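Local coordinates for water-soluble chlorophyll protein (Brassicaceae, PDB 5HPZ), which binds chlorophyll in a water-soluble tetramer of Kunitz-type beta-trefoil subunits and probably tunes the pigment's spectrum by deforming its ring, at residues S122-I126 with K136-S140. Residues are numbered along the deposited sequence; the frame is centred on the assembly and turned at random.
Sequences SLFKI and KLTTS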
ATOM      1  N   SER A 122     -20.952 -14.885 -14.332  1.00 35.21           N
ATOM      2  CA  SER A 122     -21.405 -14.430 -13.054  1.00 34.63           C
ATOM      3  C   SER A 122     -22.359 -15.376 -12.407  1.00 31.51           C
ATOM      4  O   SER A 122     -22.898 -15.034 -11.347  1.00 33.52           O
ATOM      5  CB  SER A 122     -22.075 -13.070 -13.200  1.00 35.51           C
ATOM      6  OG  SER A 122     -21.175 -12.142 -13.780  1.00 39.42           O
ATOM      7  N   LEU A 123     -22.617 -16.522 -13.033  1.00 32.19           N
ATOM      8  CA  LEU A 123     -23.660 -17.449 -12.528  1.00 37.91           C
ATOM      9  C   LEU A 123     -23.068 -18.609 -11.677  1.00 35.06           C
ATOM     10  O   LEU A 123     -22.149 -19.298 -12.115  1.00 31.60           O
ATOM     11  CB  LEU A 123     -24.415 -18.094 -13.690  1.00 39.22           C
ATOM     12  CG  LEU A 123     -25.201 -17.210 -14.658  1.00 42.45           C
ATOM     13  CD1 LEU A 123     -26.085 -18.077 -15.555  1.00 45.54           C
ATOM     14  CD2 LEU A 123     -26.029 -16.199 -13.916  1.00 44.05           C
ATOM     15  N   PHE A 124     -23.620 -18.784 -10.480  1.00 34.87           N
ATOM     16  CA  PHE A 124     -23.208 -19.782  -9.562  1.00 33.34           C
ATOM     17  C   PHE A 124     -24.367 -20.658  -9.223  1.00 38.55           C
ATOM     18  O   PHE A 124     -25.501 -20.229  -9.352  1.00 39.34           O
ATOM     19  CB  PHE A 124     -22.698 -19.115  -8.286  1.00 33.23           C
ATOM     20  CG  PHE A 124     -21.455 -18.330  -8.512  1.00 34.00           C
ATOM     21  CD1 PHE A 124     -21.521 -17.091  -9.168  1.00 32.39           C
ATOM     22  CD2 PHE A 124     -20.212 -18.820  -8.102  1.00 33.01           C
ATOM     23  CE1 PHE A 124     -20.362 -16.362  -9.428  1.00 34.31           C
ATOM     24  CE2 PHE A 124     -19.045 -18.114  -8.391  1.00 32.69           C
ATOM     25  CZ  PHE A 124     -19.121 -16.883  -9.043  1.00 36.88           C
ATOM     26  N   LYS A 125     -24.079 -21.864  -8.748  1.00 36.59           N
ATOM     27  CA  LYS A 125     -25.073 -22.682  -8.069  1.00 35.67           C
ATOM     28  C   LYS A 125     -24.523 -23.108  -6.732  1.00 36.69           C
ATOM     29  O   LYS A 125     -23.319 -23.384  -6.620  1.00 35.28           O
ATOM     30  CB  LYS A 125     -25.342 -23.948  -8.859  1.00 38.07           C
ATOM     31  CG  LYS A 125     -25.812 -23.690 -10.278  1.00 39.39           C
ATOM     32  CD  LYS A 125     -25.968 -25.019 -11.001  1.00 38.29           C
ATOM     33  CE  LYS A 125     -26.726 -24.833 -12.300  1.00 39.22           C
ATOM     34  NZ  LYS A 125     -26.735 -26.073 -13.105  1.00 38.41           N
ATOM     35  N   ILE A 126     -25.407 -23.164  -5.741  1.00 31.34           N
ATOM     36  CA  ILE A 126     -25.079 -23.689  -4.449  1.00 34.99           C
ATOM     37  C   ILE A 126     -25.439 -25.163  -4.472  1.00 38.11           C
ATOM     38  O   ILE A 126     -26.529 -25.488  -4.929  1.00 39.30           O
ATOM     39  CB  ILE A 126     -25.855 -22.965  -3.355  1.00 33.15           C
ATOM     40  CG1 ILE A 126     -25.536 -21.456  -3.418  1.00 34.00           C
ATOM     41  CG2 ILE A 126     -25.532 -23.584  -2.004  1.00 34.14           C
ATOM     42  CD1 ILE A 126     -26.374 -20.594  -2.499  1.00 34.01           C
ATOM     43  N   LYS A 136     -21.191 -26.404  -1.233  1.00 31.91           N
ATOM     44  CA  LYS A 136     -20.148 -25.962  -2.131  1.00 33.04           C
ATOM     45  C   LYS A 136     -20.818 -25.095  -3.153  1.00 29.02           C
ATOM     46  O   LYS A 136     -22.054 -25.098  -3.240  1.00 30.10           O
ATOM     47  CB  LYS A 136     -19.429 -27.121  -2.811  1.00 35.10           C
ATOM     48  CG  LYS A 136     -20.340 -27.939  -3.684  1.00 40.00           C
ATOM     49  CD  LYS A 136     -19.622 -29.100  -4.355  1.00 42.84           C
ATOM     50  CE  LYS A 136     -20.668 -29.980  -4.999  1.00 48.33           C
ATOM     51  NZ  LYS A 136     -20.058 -31.056  -5.806  1.00 52.36           N
ATOM     52  N   LEU A 137     -19.995 -24.309  -3.846  1.00 26.42           N
ATOM     53  CA  LEU A 137     -20.426 -23.423  -4.938  1.00 27.94           C
ATOM     54  C   LEU A 137     -19.818 -23.861  -6.223  1.00 28.84           C
ATOM     55  O   LEU A 137     -18.642 -24.222  -6.248  1.00 31.66           O
ATOM     56  CB  LEU A 137     -19.967 -22.029  -4.658  1.00 28.41           C
ATOM     57  CG  LEU A 137     -20.319 -21.456  -3.287  1.00 33.02           C
ATOM     58  CD1 LEU A 137     -19.516 -20.180  -3.125  1.00 32.49           C
ATOM     59  CD2 LEU A 137     -21.807 -21.200  -3.244  1.00 33.09           C
ATOM     60  N   THR A 138     -20.616 -23.882  -7.282  1.00 32.37           N
ATOM     61  CA  THR A 138     -20.113 -24.215  -8.598  1.00 33.24           C
ATOM     62  C   THR A 138     -20.395 -23.095  -9.589  1.00 31.45           C
ATOM     63  O   THR A 138     -21.176 -22.169  -9.320  1.00 36.73           O
ATOM     64  CB  THR A 138     -20.720 -25.526  -9.202  1.00 36.69           C
ATOM     65  OG1 THR A 138     -22.094 -25.313  -9.497  1.00 36.59           O
ATOM     66  CG2 THR A 138     -20.598 -26.744  -8.309  1.00 37.61           C
ATOM     67  N   THR A 139     -19.699 -23.187 -10.711  1.00 33.69           N
ATOM     68  CA  THR A 139     -19.788 -22.288 -11.865  1.00 37.52           C
ATOM     69  C   THR A 139     -19.596 -23.134 -13.106  1.00 41.93           C
ATOM     70  O   THR A 139     -19.082 -24.271 -13.038  1.00 41.00           O
ATOM     71  CB  THR A 139     -18.620 -21.263 -11.958  1.00 37.21           C
ATOM     72  OG1 THR A 139     -17.382 -21.948 -12.242  1.00 35.13           O
ATOM     73  CG2 THR A 139     -18.475 -20.509 -10.659  1.00 37.12           C
ATOM     74  N   SER A 140     -19.886 -22.557 -14.262  1.00 39.18           N
ATOM     75  CA  SER A 140     -19.658 -23.302 -15.484  1.00 37.81           C
ATOM     76  C   SER A 140     -18.162 -23.458 -15.763  1.00 40.92           C
ATOM     77  O   SER A 140     -17.762 -24.244 -16.622  1.00 41.43           O
ATOM     78  CB  SER A 140     -20.338 -22.600 -16.625  1.00 41.25           C
ATOM     79  OG  SER A 140     -19.796 -21.301 -16.824  1.00 38.96           O
TER
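Lys125 and Thr138 hold the two antiparallel strands together through their backbones, as a hydrogen-bonded pair with one bond in each direction. Thr138 N reaches Lys125 O at 2.8 Å, close to straight and nearly in line with the carbonyl. The return bond, Lys125 N to Thr138 O at 3.0 Å, comes in from above the carbonyl plane, 38° out of it. Both acceptors also take a CA-H contact, Thr138 O from Phe124 CA and Lys125 O from Leu137 CA.

The tight packing is on the face of Phe124, Ile126, Leu137 and Thr139, the first three of them buried. With chi1 at 68°, Thr139 puts CG2 anti to its carbonyl carbon and against the Phe124 ring, 3.3 Å from CE2 and oblique to it, while OG1 hydrogen-bonds to Gly142 O. Further along, Ile126 and Leu137 run side by side, with Ile126 CG1 3.7 Å from Leu137 CD2. Lys125 and Thr138, both partly exposed, make the looser side: Thr138 OG1 lies 3.6 Å from Lys125 CB, and the extended lysine chain stays near it as far as CD before its end leads away.

These strands, 124-128 and 135-139, form a beta hairpin of the trefoil. On the tight face Trp97 packs against Phe124 and Leu137, and Ile80 and Ile78 of strand 78-82 touch Phe124 and Ile126 respectively; strand 142-148 continues the sheet beside 135-139, its Val144 touching both Phe124 and Leu137.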